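PDB 4H0N: DNMT2 from Spodoptera frugiperda, which probably methylates cytosine 38 in the anticodon loop of tRNA(Asp), with S-adenosyl-L-methionine as methyl donor, and probably DNA cytosines as well. Local coordinates for residues 294-299 with 319-324. The protein carries 3 engineered substitutions. Numbering follows the deposited sequence.
Sequences MCFPKS and VNVKVI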
# COMPACT_ATOMS: atom_id res chain seq x y z
N MET A 294 -6.19 4.34 4.91
CA MET A 294 -5.48 4.23 3.64
C MET A 294 -6.23 4.93 2.51
O MET A 294 -5.93 4.75 1.33
CB MET A 294 -5.19 2.78 3.29
CG MET A 294 -4.24 2.12 4.27
SD MET A 294 -3.90 0.41 3.84
CE MET A 294 -2.82 0.63 2.44
N CYS A 295 -7.22 5.73 2.89
CA CYS A 295 -7.96 6.61 1.99
C CYS A 295 -8.75 5.89 0.91
O CYS A 295 -8.92 6.42 -0.18
CB CYS A 295 -7.02 7.66 1.38
SG CYS A 295 -6.22 8.70 2.62
N PHE A 296 -9.22 4.69 1.22
CA PHE A 296 -10.18 4.05 0.34
C PHE A 296 -11.53 4.75 0.50
O PHE A 296 -11.78 5.38 1.53
CB PHE A 296 -10.32 2.56 0.68
CG PHE A 296 -9.24 1.70 0.09
CD1 PHE A 296 -7.94 1.78 0.56
CD2 PHE A 296 -9.53 0.79 -0.91
CE1 PHE A 296 -6.94 0.97 0.03
CE2 PHE A 296 -8.54 -0.03 -1.45
CZ PHE A 296 -7.25 0.07 -0.97
N PRO A 297 -12.38 4.68 -0.53
CA PRO A 297 -13.71 5.28 -0.42
C PRO A 297 -14.67 4.42 0.41
O PRO A 297 -14.43 3.23 0.59
CB PRO A 297 -14.18 5.38 -1.88
CG PRO A 297 -13.44 4.30 -2.59
CD PRO A 297 -12.11 4.16 -1.89
N LYS A 298 -15.75 5.03 0.89
CA LYS A 298 -16.69 4.38 1.79
C LYS A 298 -17.53 3.32 1.08
O LYS A 298 -18.03 2.38 1.71
CB LYS A 298 -17.59 5.42 2.47
CG LYS A 298 -16.84 6.56 3.16
CD LYS A 298 -16.51 7.72 2.21
CE LYS A 298 -15.08 8.22 2.40
NZ LYS A 298 -14.65 9.17 1.32
N SER A 299 -17.69 3.47 -0.23
CA SER A 299 -18.36 2.46 -1.04
C SER A 299 -17.55 1.17 -1.09
O SER A 299 -18.09 0.09 -1.33
CB SER A 299 -18.62 2.99 -2.46
OG SER A 299 -17.50 3.71 -2.97
N VAL A 319 -2.20 -0.11 -1.16
CA VAL A 319 -1.64 1.21 -1.38
C VAL A 319 -2.45 2.27 -0.65
O VAL A 319 -3.60 2.02 -0.28
CB VAL A 319 -1.68 1.56 -2.88
CG1 VAL A 319 -1.09 0.44 -3.71
CG2 VAL A 319 -3.11 1.85 -3.32
N ASN A 320 -1.85 3.44 -0.43
CA ASN A 320 -2.64 4.59 -0.01
C ASN A 320 -3.29 5.21 -1.25
O ASN A 320 -2.60 5.73 -2.12
CB ASN A 320 -1.79 5.63 0.72
CG ASN A 320 -2.62 6.83 1.17
OD1 ASN A 320 -3.00 7.68 0.37
ND2 ASN A 320 -2.89 6.90 2.47
N VAL A 321 -4.61 5.13 -1.31
CA VAL A 321 -5.36 5.58 -2.48
C VAL A 321 -5.14 7.07 -2.79
O VAL A 321 -5.12 7.47 -3.95
CB VAL A 321 -6.87 5.23 -2.33
CG1 VAL A 321 -7.71 5.94 -3.37
CG2 VAL A 321 -7.06 3.73 -2.41
N LYS A 322 -4.94 7.88 -1.75
CA LYS A 322 -4.81 9.32 -1.93
C LYS A 322 -3.50 9.73 -2.61
O LYS A 322 -3.50 10.53 -3.54
CB LYS A 322 -4.95 10.05 -0.60
CG LYS A 322 -4.57 11.51 -0.63
CD LYS A 322 -5.67 12.36 -0.05
CE LYS A 322 -5.12 13.67 0.48
NZ LYS A 322 -6.17 14.70 0.69
N VAL A 323 -2.39 9.18 -2.13
CA VAL A 323 -1.09 9.51 -2.69
C VAL A 323 -1.02 9.18 -4.18
O VAL A 323 -0.50 9.97 -4.98
CB VAL A 323 0.04 8.78 -1.94
CG1 VAL A 323 1.39 9.09 -2.57
CG2 VAL A 323 0.04 9.18 -0.47
N ILE A 324 -1.55 8.03 -4.57
CA ILE A 324 -1.50 7.60 -5.97
C ILE A 324 -2.38 8.48 -6.85
O ILE A 324 -2.01 8.82 -7.98
CB ILE A 324 -1.89 6.12 -6.12
CG1 ILE A 324 -0.85 5.25 -5.43
CG2 ILE A 324 -2.00 5.73 -7.59
CD1 ILE A 324 -1.14 3.81 -5.57
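Val321, Cys295 and Met294 bury the most surface where the end of helix 287-293 meets the start of helix 321-332. Val321 N donates to Met294 O at 3.0 Å with an N-H...O angle of 156°, the one hydrogen bond between the segments. The acceptor is presented by a Schellman motif: Cys295, with positive phi, is its C-prime residue, and the N-H groups of Cys295 and Phe296 turn back to Met292 O and Leu291 O. Asn320 N-caps the facing helix; with CG anti to the backbone N, its OD1 accepts from Val323 N at 3.0 Å and more weakly from Lys322 N. Cys295 lays SG alongside the first helical turn, 3.7 Å from Lys322 CB, while the side chain of Val321 comes against the Cys295 backbone carbonyl. The two methyls of Val321 diverge: CG1 stays by Cys295 O, whereas CG2 sits over the centre of one face of the Phe296 ring, 3.7 Å from its centroid and 12° off the normal, a CH-pi contact. Met294 bends at chi3 (74°), bringing CE to the carbonyl of Val319. Were Phe296 replaced by an alanine, Val321 CG2 would probably lose the ring face it rests on, and a gap would be likely to open beside Ser318 and Cys18, which the ring also touches. Val319 itself touches the bound S-adenosyl-L-homocysteine, and Glu118 of strand 114-119 lies against its side chain. One backbone hydrogen bond, flanked by a CH-pi contact and van der Waals contacts of side chains with carbonyls, thus ties the first turn of helix 321-332 to the turn after helix 287-293, consistent with its fixed placement next to the cofactor pocket.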